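PDB 3KXR: magnesium transporter, putative from Shewanella oneidensis MR-1, which probably carries magnesium or other cations across the membrane, and is represented here by part of its intracellular N domain and its pair of CBS domains. Local coordinates for residues A[88-93]-A[145-150]; A[63-68]-A[77-82]; A[92-97]-A[157-162]. One frame throughout, in Å; residues are numbered along the deposited sequence.

The three contacts describe one CBS domain and its junction with the second. Contact 2 lies within the first domain, joining strand 66-68 to helix 73-82, and is tied to the other two by backbone: Phe92 N lies 2.9 Å from Leu65 O, and Phe92 O lies 2.9 Å from Leu67 N, both probable hydrogen bonds. Contacts 1 and 3 start from the same strand, 90-94, share Phe92, and reach neighbouring strands of the second domain's sheet. A salt bridge links them, Glu149 OE1 to Arg162 NH1 at 2.8 Å. The centres of contacts 1 and 2 are about 12 Å apart, those of 1 and 3 about 14 Å.

Contact 1: A[88-93]-A[145-150]; sequences NDNLFI and SREIEL
Glu149 sets its CG between the backbone N and the carbonyl carbon (chi1 61°) and runs extended from there, which carries its carboxylate across to Asn88, Asp89 and Asn90. Asn88 meets it with CG anti to the backbone N (chi1 177°), a turn that brings ND2 back to the acid although the side chain sets out away from it. The amide and carboxylate planes stand almost perpendicular, 84° apart, and Glu149 OE2 accepts from Asn88 ND2 (3.0 Å) through its syn lone pair, by a bent bond tilted out of the amide plane. Two successive backbone amides approach the same oxygen nearly end-on: Asp89 N and Asn90 N each lie 2.9 Å from Glu149 OE2. Three donors thus grip one oxygen, while OE1 takes a water and a salt bridge from Arg162, so the buried carboxylate is well supplied on both oxygens and probably stays ionised. Glutamate suits the place because its extended chain brings two acceptor oxygens to the loop ahead of the other strand. Phe92 CZ lies 4.0 Å from Glu149 OE1.

Asn90 ND2, with the acceptor in its amide plane, bonds Glu147 OE1 at 3.1 Å from above the carboxylate, and Glu147 also has a salt bridge to Arg105. Asp89 OD1 and Glu149 OE2, like charges, stand 4.0 Å apart. A water donates to Asp89 OD1 and Glu147 OE1, probably softening the charge on Asp89, and accepts from Ile148 N. Ile148 packs CD1 against the backbone of Asn88, 3.6 Å from its N, and CG1 beside Asp89.

These links join the loop and first residues of strand 90-94 in the first CBS domain to those of strand 149-153 in the second. Leu91 faces the other way, onto helix 73-82, and Asn90 rests on Thr103 of strand 100-105.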
loop_
_atom_site.group_PDB
_atom_site.type_symbol
_atom_site.label_atom_id
_atom_site.label_comp_id
_atom_site.label_asym_id
_atom_site.label_seq_id
_atom_site.Cartn_x
_atom_site.Cartn_y
_atom_site.Cartn_z
ATOM N N ASN A 88 -17.856 3.990 -21.467
ATOM C CA ASN A 88 -17.748 5.331 -21.026
ATOM C C ASN A 88 -18.043 6.250 -22.150
ATOM O O ASN A 88 -17.342 6.246 -23.142
ATOM C CB ASN A 88 -16.354 5.593 -20.526
ATOM C CG ASN A 88 -16.155 7.035 -20.112
ATOM O OD1 ASN A 88 -15.197 7.667 -20.555
ATOM N ND2 ASN A 88 -17.063 7.566 -19.263
ATOM N N ASP A 89 -19.099 7.032 -22.017
ATOM C CA ASP A 89 -19.229 8.190 -22.878
ATOM C C ASP A 89 -19.917 9.371 -22.212
ATOM O O ASP A 89 -20.435 10.241 -22.891
ATOM C CB ASP A 89 -19.925 7.802 -24.177
ATOM C CG ASP A 89 -21.385 7.619 -23.986
ATOM O OD1 ASP A 89 -21.827 7.563 -22.796
ATOM O OD2 ASP A 89 -22.087 7.573 -25.022
ATOM N N ASN A 90 -19.882 9.398 -20.881
ATOM C CA ASN A 90 -20.427 10.486 -20.101
ATOM C C ASN A 90 -19.430 10.881 -19.048
ATOM O O ASN A 90 -18.544 10.121 -18.680
ATOM C CB ASN A 90 -21.751 10.079 -19.447
ATOM C CG ASN A 90 -22.868 10.017 -20.423
ATOM O OD1 ASN A 90 -22.804 10.630 -21.478
ATOM N ND2 ASN A 90 -23.902 9.277 -20.102
ATOM N N LEU A 91 -19.611 12.082 -18.533
ATOM C CA LEU A 91 -18.735 12.589 -17.491
ATOM C C LEU A 91 -19.597 13.300 -16.443
ATOM O O LEU A 91 -20.574 13.977 -16.781
ATOM C CB LEU A 91 -17.700 13.482 -18.151
ATOM C CG LEU A 91 -16.601 14.180 -17.383
ATOM C CD1 LEU A 91 -15.432 14.458 -18.332
ATOM C CD2 LEU A 91 -17.197 15.455 -16.852
ATOM N N PHE A 92 -19.274 13.088 -15.180
ATOM C CA PHE A 92 -20.137 13.520 -14.104
ATOM C C PHE A 92 -19.591 14.753 -13.425
ATOM O O PHE A 92 -18.387 14.854 -13.220
ATOM C CB PHE A 92 -20.306 12.368 -13.112
ATOM C CG PHE A 92 -20.779 11.122 -13.770
ATOM C CD1 PHE A 92 -21.889 11.147 -14.606
ATOM C CD2 PHE A 92 -20.092 9.929 -13.627
ATOM C CE1 PHE A 92 -22.318 9.991 -15.253
ATOM C CE2 PHE A 92 -20.526 8.760 -14.279
ATOM C CZ PHE A 92 -21.633 8.804 -15.093
ATOM N N ILE A 93 -20.471 15.695 -13.100
ATOM C CA ILE A 93 -20.070 16.953 -12.487
ATOM C C ILE A 93 -20.533 16.980 -11.071
ATOM O O ILE A 93 -21.709 16.694 -10.792
ATOM C CB ILE A 93 -20.673 18.173 -13.210
ATOM C CG1 ILE A 93 -20.320 18.126 -14.686
ATOM C CG2 ILE A 93 -20.190 19.497 -12.604
ATOM C CD1 ILE A 93 -18.848 18.079 -14.984
ATOM N N SER A 145 -32.387 2.465 -21.745
ATOM C CA SER A 145 -32.105 3.880 -21.852
ATOM C C SER A 145 -31.167 4.023 -23.016
ATOM O O SER A 145 -30.880 3.059 -23.728
ATOM C CB SER A 145 -31.414 4.375 -20.592
ATOM O OG SER A 145 -30.081 3.896 -20.557
ATOM N N ARG A 146 -30.649 5.215 -23.205
ATOM C CA ARG A 146 -29.683 5.401 -24.279
ATOM C C ARG A 146 -28.273 5.529 -23.694
ATOM O O ARG A 146 -27.332 5.847 -24.389
ATOM C CB ARG A 146 -30.109 6.537 -25.204
ATOM C CG ARG A 146 -30.712 7.759 -24.519
ATOM C CD ARG A 146 -29.615 8.717 -24.037
ATOM N NE ARG A 146 -28.771 9.222 -25.138
ATOM C CZ ARG A 146 -28.941 10.383 -25.784
ATOM N NH1 ARG A 146 -28.093 10.718 -26.759
ATOM N NH2 ARG A 146 -29.940 11.219 -25.475
ATOM N N GLU A 147 -28.144 5.180 -22.422
ATOM C CA GLU A 147 -26.874 5.256 -21.690
ATOM C C GLU A 147 -26.120 3.935 -21.654
ATOM O O GLU A 147 -26.719 2.854 -21.671
ATOM C CB GLU A 147 -27.117 5.636 -20.232
ATOM C CG GLU A 147 -28.149 6.736 -19.950
ATOM C CD GLU A 147 -27.799 8.064 -20.579
ATOM O OE1 GLU A 147 -26.636 8.255 -21.028
ATOM O OE2 GLU A 147 -28.701 8.922 -20.647
ATOM N N ILE A 148 -24.802 4.023 -21.569
ATOM C CA ILE A 148 -24.000 2.837 -21.344
ATOM C C ILE A 148 -23.397 2.829 -19.927
ATOM O O ILE A 148 -22.650 1.912 -19.548
ATOM C CB ILE A 148 -22.932 2.637 -22.473
ATOM C CG1 ILE A 148 -21.930 3.799 -22.567
ATOM C CG2 ILE A 148 -23.639 2.451 -23.809
ATOM C CD1 ILE A 148 -20.687 3.544 -23.589
ATOM N N GLU A 149 -23.753 3.826 -19.127
ATOM C CA GLU A 149 -23.346 3.845 -17.739
ATOM C C GLU A 149 -24.265 4.778 -17.023
ATOM O O GLU A 149 -24.780 5.725 -17.622
ATOM C CB GLU A 149 -21.914 4.373 -17.622
ATOM C CG GLU A 149 -21.760 5.811 -18.144
ATOM C CD GLU A 149 -20.317 6.317 -18.255
ATOM O OE1 GLU A 149 -19.525 6.153 -17.293
ATOM O OE2 GLU A 149 -20.001 6.928 -19.304
ATOM N N LEU A 150 -24.439 4.562 -15.734
ATOM C CA LEU A 150 -25.147 5.545 -14.931
ATOM C C LEU A 150 -24.377 5.838 -13.649
ATOM O O LEU A 150 -23.777 4.937 -13.066
ATOM C CB LEU A 150 -26.536 5.041 -14.561
ATOM C CG LEU A 150 -27.646 5.057 -15.623
ATOM C CD1 LEU A 150 -28.938 4.423 -15.054
ATOM C CD2 LEU A 150 -27.894 6.490 -16.111
HETATM O O HOH W 1 -23.841 6.693 -21.226
HETATM O O HOH W 2 -17.723 8.371 -16.520
HETATM O O HOH W 3 -24.717 8.486 -17.555
#

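Contact 2: A[63-68]-A[77-82]; sequences QMLVLS and QRFFRR
Leu65 lies over one face of the Phe79 ring in a CH-pi contact: CG stands 3.9 Å from the ring centroid and only 13° off its normal, almost above the centre. The CD1 branch continues over the same ring to Phe79 CE1 at 3.8 Å. A branched leucine fits here because its two methyls can serve two aromatics at once.

The other contacts are plain apolar packing and an edge contact. Leu65 CD2 turns to Phe80 CD1, 3.6 Å away. Leu67, with CG anti to the carbonyl carbon (chi1 -70°), sets its branch beside the edge of the Phe79 ring, CG lying 3.9 Å from Phe79 CD2. Val66 O lies at the edge in the ring plane, 3.4 Å from Phe79 CE2, where the slightly positive ring hydrogens would favour it. With an alanine in place of Phe79, the face under Leu65 and the edge beside Leu67 would be gone, which is likely to leave a gap between strand and helix.

Strand 66-68 and helix 73-82 are the first two elements of a beta-alpha-beta unit of the first CBS domain, completed by strand 90-94, whose Leu91 touches Leu65, Phe79 and Phe80 alike. Trp21 of the second subunit meets Phe79 edge-to-face, and Phe80 continues to Arg106 and Ile109 of helix 106-109.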
loop_
_atom_site.group_PDB
_atom_site.type_symbol
_atom_site.label_atom_id
_atom_site.label_comp_id
_atom_site.label_asym_id
_atom_site.label_seq_id
_atom_site.Cartn_x
_atom_site.Cartn_y
_atom_site.Cartn_z
ATOM N N GLN A 63 -14.272 3.879 -10.520
ATOM C CA GLN A 63 -13.640 4.346 -11.773
ATOM C C GLN A 63 -14.597 5.090 -12.668
ATOM O O GLN A 63 -15.546 4.521 -13.187
ATOM C CB GLN A 63 -13.088 3.158 -12.581
ATOM C CG GLN A 63 -11.637 2.984 -12.393
ATOM C CD GLN A 63 -11.103 1.646 -12.813
ATOM O OE1 GLN A 63 -10.488 1.525 -13.876
ATOM N NE2 GLN A 63 -11.264 0.644 -11.949
HETATM N N MSE A 64 -14.338 6.360 -12.882
HETATM C CA MSE A 64 -15.239 7.147 -13.666
HETATM C C MSE A 64 -14.626 8.460 -14.074
HETATM O O MSE A 64 -13.670 8.925 -13.510
HETATM C CB MSE A 64 -16.500 7.422 -12.851
HETATM C CG MSE A 64 -16.211 8.186 -11.584
HETATM SE SE MSE A 64 -17.808 8.538 -10.514
HETATM C CE MSE A 64 -16.956 8.947 -8.753
ATOM N N LEU A 65 -15.221 9.077 -15.072
ATOM C CA LEU A 65 -14.887 10.438 -15.433
ATOM C C LEU A 65 -15.753 11.417 -14.583
ATOM O O LEU A 65 -16.964 11.484 -14.713
ATOM C CB LEU A 65 -15.066 10.602 -16.953
ATOM C CG LEU A 65 -13.829 10.400 -17.866
ATOM C CD1 LEU A 65 -12.947 9.235 -17.518
ATOM C CD2 LEU A 65 -14.260 10.366 -19.325
ATOM N N VAL A 66 -15.111 12.146 -13.675
ATOM C CA VAL A 66 -15.788 13.147 -12.860
ATOM C C VAL A 66 -14.944 14.451 -12.788
ATOM O O VAL A 66 -13.720 14.406 -12.737
ATOM C CB VAL A 66 -16.079 12.583 -11.436
ATOM C CG1 VAL A 66 -14.816 11.957 -10.862
ATOM C CG2 VAL A 66 -16.627 13.658 -10.533
ATOM N N LEU A 67 -15.606 15.605 -12.816
ATOM C CA LEU A 67 -14.941 16.898 -12.649
ATOM C C LEU A 67 -15.797 17.792 -11.746
ATOM O O LEU A 67 -17.024 17.608 -11.643
ATOM C CB LEU A 67 -14.723 17.565 -14.021
ATOM C CG LEU A 67 -13.693 16.984 -15.007
ATOM C CD1 LEU A 67 -13.774 17.644 -16.351
ATOM C CD2 LEU A 67 -12.292 17.137 -14.429
ATOM N N SER A 68 -15.176 18.757 -11.093
ATOM C CA SER A 68 -15.919 19.662 -10.227
ATOM C C SER A 68 -16.637 20.710 -11.076
ATOM O O SER A 68 -16.426 20.827 -12.280
ATOM C CB SER A 68 -15.002 20.387 -9.238
ATOM O OG SER A 68 -14.224 21.377 -9.924
ATOM N N GLN A 77 -13.076 17.656 -22.658
ATOM C CA GLN A 77 -12.560 17.114 -23.930
ATOM C C GLN A 77 -11.266 16.357 -23.713
ATOM O O GLN A 77 -11.060 15.272 -24.271
ATOM C CB GLN A 77 -12.347 18.218 -24.991
ATOM C CG GLN A 77 -13.675 18.663 -25.602
ATOM C CD GLN A 77 -13.544 19.762 -26.620
ATOM O OE1 GLN A 77 -12.450 20.146 -26.996
ATOM N NE2 GLN A 77 -14.676 20.265 -27.084
ATOM N N ARG A 78 -10.401 16.918 -22.895
ATOM C CA ARG A 78 -9.117 16.303 -22.665
ATOM C C ARG A 78 -9.272 14.995 -21.860
ATOM O O ARG A 78 -8.529 14.035 -22.052
ATOM C CB ARG A 78 -8.218 17.311 -21.969
ATOM C CG ARG A 78 -6.934 16.736 -21.520
ATOM C CD ARG A 78 -5.949 17.801 -21.124
ATOM N NE ARG A 78 -4.660 17.190 -20.796
ATOM C CZ ARG A 78 -3.770 17.732 -19.974
ATOM N NH1 ARG A 78 -4.029 18.889 -19.382
ATOM N NH2 ARG A 78 -2.624 17.120 -19.737
ATOM N N PHE A 79 -10.265 14.937 -20.981
ATOM C CA PHE A 79 -10.493 13.732 -20.185
ATOM C C PHE A 79 -10.909 12.563 -21.078
ATOM O O PHE A 79 -10.455 11.426 -20.922
ATOM C CB PHE A 79 -11.600 13.996 -19.144
ATOM C CG PHE A 79 -11.340 13.388 -17.780
ATOM C CD1 PHE A 79 -10.519 12.285 -17.618
ATOM C CD2 PHE A 79 -11.980 13.909 -16.660
ATOM C CE1 PHE A 79 -10.320 11.732 -16.359
ATOM C CE2 PHE A 79 -11.798 13.365 -15.392
ATOM C CZ PHE A 79 -10.975 12.283 -15.228
ATOM N N PHE A 80 -11.793 12.850 -22.016
ATOM C CA PHE A 80 -12.281 11.815 -22.879
ATOM C C PHE A 80 -11.177 11.370 -23.808
ATOM O O PHE A 80 -11.154 10.238 -24.192
ATOM C CB PHE A 80 -13.412 12.315 -23.730
ATOM C CG PHE A 80 -14.707 12.329 -23.064
ATOM C CD1 PHE A 80 -15.288 11.155 -22.657
ATOM C CD2 PHE A 80 -15.403 13.523 -22.899
ATOM C CE1 PHE A 80 -16.531 11.170 -22.033
ATOM C CE2 PHE A 80 -16.654 13.540 -22.298
ATOM C CZ PHE A 80 -17.214 12.351 -21.861
ATOM N N ARG A 81 -10.278 12.265 -24.188
ATOM C CA ARG A 81 -9.236 11.898 -25.157
ATOM C C ARG A 81 -8.049 11.181 -24.475
ATOM O O ARG A 81 -7.368 10.379 -25.112
ATOM C CB ARG A 81 -8.760 13.106 -25.979
ATOM C CG ARG A 81 -9.809 13.668 -27.012
ATOM C CD ARG A 81 -9.988 12.837 -28.320
ATOM N N ARG A 82 -7.821 11.427 -23.188
ATOM C CA ARG A 82 -6.617 10.918 -22.528
ATOM C C ARG A 82 -6.815 9.610 -21.766
ATOM O O ARG A 82 -5.875 9.018 -21.336
ATOM C CB ARG A 82 -6.110 11.960 -21.545
ATOM C CG ARG A 82 -6.929 11.985 -20.232
ATOM C CD ARG A 82 -6.670 13.218 -19.374
ATOM N NE ARG A 82 -5.251 13.394 -19.025
ATOM C CZ ARG A 82 -4.785 14.324 -18.184
ATOM N NH1 ARG A 82 -5.614 15.179 -17.569
ATOM N NH2 ARG A 82 -3.476 14.403 -17.964
#

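Contact 3: A[92-97]-A[157-162]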
loop_
_atom_site.group_PDB
_atom_site.type_symbol
_atom_site.label_atom_id
_atom_site.label_comp_id
_atom_site.label_asym_id
_atom_site.label_seq_id
_atom_site.Cartn_x
_atom_site.Cartn_y
_atom_site.Cartn_z
ATOM N N PHE A 92 -19.274 13.088 -15.180
ATOM C CA PHE A 92 -20.137 13.520 -14.104
ATOM C C PHE A 92 -19.591 14.753 -13.425
ATOM O O PHE A 92 -18.387 14.854 -13.220
ATOM C CB PHE A 92 -20.306 12.368 -13.112
ATOM C CG PHE A 92 -20.779 11.122 -13.770
ATOM C CD1 PHE A 92 -21.889 11.147 -14.606
ATOM C CD2 PHE A 92 -20.092 9.929 -13.627
ATOM C CE1 PHE A 92 -22.318 9.991 -15.253
ATOM C CE2 PHE A 92 -20.526 8.760 -14.279
ATOM C CZ PHE A 92 -21.633 8.804 -15.093
ATOM N N ILE A 93 -20.471 15.695 -13.100
ATOM C CA ILE A 93 -20.070 16.953 -12.487
ATOM C C ILE A 93 -20.533 16.980 -11.071
ATOM O O ILE A 93 -21.709 16.694 -10.792
ATOM C CB ILE A 93 -20.673 18.173 -13.210
ATOM C CG1 ILE A 93 -20.320 18.126 -14.686
ATOM C CG2 ILE A 93 -20.190 19.497 -12.604
ATOM C CD1 ILE A 93 -18.848 18.079 -14.984
ATOM N N VAL A 94 -19.624 17.337 -10.166
ATOM C CA VAL A 94 -19.956 17.436 -8.754
ATOM C C VAL A 94 -19.609 18.825 -8.230
ATOM O O VAL A 94 -18.748 19.523 -8.782
ATOM C CB VAL A 94 -19.179 16.368 -7.915
ATOM C CG1 VAL A 94 -19.631 14.944 -8.303
ATOM C CG2 VAL A 94 -17.675 16.542 -8.062
ATOM N N ASP A 95 -20.284 19.233 -7.151
ATOM C CA ASP A 95 -19.901 20.463 -6.465
ATOM C C ASP A 95 -18.766 20.191 -5.487
ATOM O O ASP A 95 -18.232 19.077 -5.440
ATOM C CB ASP A 95 -21.099 21.115 -5.781
ATOM C CG ASP A 95 -21.611 20.357 -4.581
ATOM O OD1 ASP A 95 -20.965 19.416 -4.051
ATOM O OD2 ASP A 95 -22.705 20.772 -4.148
ATOM N N GLU A 96 -18.394 21.199 -4.712
ATOM C CA GLU A 96 -17.229 21.057 -3.850
ATOM C C GLU A 96 -17.471 20.152 -2.637
ATOM O O GLU A 96 -16.520 19.757 -2.003
ATOM C CB GLU A 96 -16.705 22.421 -3.422
ATOM C CG GLU A 96 -17.318 22.942 -2.164
ATOM C CD GLU A 96 -16.701 24.266 -1.724
ATOM O OE1 GLU A 96 -15.811 24.789 -2.474
ATOM O OE2 GLU A 96 -17.125 24.766 -0.636
ATOM N N ALA A 97 -18.721 19.830 -2.319
ATOM C CA ALA A 97 -19.017 18.823 -1.288
ATOM C C ALA A 97 -19.267 17.453 -1.932
ATOM O O ALA A 97 -19.764 16.547 -1.280
ATOM C CB ALA A 97 -20.222 19.251 -0.450
ATOM N N GLY A 157 -26.492 12.311 -1.296
ATOM C CA GLY A 157 -26.403 12.967 -2.607
ATOM C C GLY A 157 -25.032 12.931 -3.260
ATOM O O GLY A 157 -24.855 13.480 -4.335
ATOM N N GLU A 158 -24.067 12.288 -2.606
ATOM C CA GLU A 158 -22.698 12.250 -3.089
ATOM C C GLU A 158 -22.516 11.195 -4.147
ATOM O O GLU A 158 -22.958 10.054 -4.010
ATOM C CB GLU A 158 -21.693 11.965 -1.976
ATOM C CG GLU A 158 -21.681 13.010 -0.865
ATOM C CD GLU A 158 -20.541 12.808 0.148
ATOM O OE1 GLU A 158 -19.657 11.920 -0.053
ATOM O OE2 GLU A 158 -20.533 13.573 1.136
ATOM N N LEU A 159 -21.827 11.587 -5.200
ATOM C CA LEU A 159 -21.499 10.679 -6.281
ATOM C C LEU A 159 -20.487 9.695 -5.760
ATOM O O LEU A 159 -19.383 10.077 -5.475
ATOM C CB LEU A 159 -20.881 11.478 -7.439
ATOM C CG LEU A 159 -20.462 10.674 -8.645
ATOM C CD1 LEU A 159 -21.688 9.889 -9.129
ATOM C CD2 LEU A 159 -19.889 11.622 -9.702
ATOM N N ILE A 160 -20.851 8.432 -5.616
ATOM C CA ILE A 160 -19.880 7.454 -5.137
ATOM C C ILE A 160 -19.256 6.587 -6.233
ATOM O O ILE A 160 -18.252 5.911 -5.986
ATOM C CB ILE A 160 -20.461 6.571 -4.050
ATOM C CG1 ILE A 160 -21.533 5.659 -4.632
ATOM C CG2 ILE A 160 -21.000 7.447 -2.896
ATOM C CD1 ILE A 160 -22.282 4.871 -3.551
ATOM N N GLY A 161 -19.816 6.600 -7.436
ATOM C CA GLY A 161 -19.282 5.766 -8.525
ATOM C C GLY A 161 -20.279 5.562 -9.650
ATOM O O GLY A 161 -21.247 6.301 -9.768
ATOM N N ARG A 162 -20.058 4.550 -10.476
ATOM C CA ARG A 162 -20.967 4.302 -11.590
ATOM C C ARG A 162 -21.231 2.818 -11.759
ATOM O O ARG A 162 -20.485 1.995 -11.246
ATOM C CB ARG A 162 -20.357 4.843 -12.870
ATOM C CG ARG A 162 -19.274 3.963 -13.413
ATOM C CD ARG A 162 -18.513 4.618 -14.527
ATOM N NE ARG A 162 -17.479 3.718 -15.005
ATOM C CZ ARG A 162 -17.273 3.324 -16.265
ATOM N NH1 ARG A 162 -18.024 3.736 -17.285
ATOM N NH2 ARG A 162 -16.289 2.486 -16.510
#
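Leu159 is the apolar centre of this contact, and its CD2 methyl does most of the work: it sits 3.5 Å from Phe92 CB and 3.6 Å from Val94 CG1, as if wedged between two residues that point the same way from their strand. Leu159 carries CG anti to its backbone N (chi1 179°), which lets CD2 reach across while CB lies 3.8 Å from Val94 CG1. The leucine side chain crosses both partners at about a right angle. Farther along, the rim carbon CE2 of Phe92 comes loosely within 4.2 Å of Arg162 CB. Arginine can serve here in two ways, since its methylene carbons pack while the charged end leads away to the carboxylate of Glu149 and the carbonyl of Asp86.

The strands are not paired through their backbones. The axes of strands 92-94 and 159-162 run antiparallel, 171° apart, at a closest approach of 9.5 Å, a separation that belongs to sheets packed through side chains. This is the sheet-to-sheet interface of a CBS pair, in which the two CBS domains of one chain lie against each other; Val66 and Pro151 add to the same apolar layer. Within the second sheet, Ile160 and Gly161 both face Val152 in a classic beta bulge. Gly161 adopts backbone angles at which a CB would press on the preceding carbonyl oxygen, so glycine suits it.

At the outer end Glu158, with CG anti to the carbonyl carbon (chi1 -61°), runs extended. Its OE2 and Ala97 O, both acceptors, lie 3.9 Å apart and do not bond; Lys99 serves both, with a salt bridge to Glu158 OE2 and a weak hydrogen bond to Ala97 O.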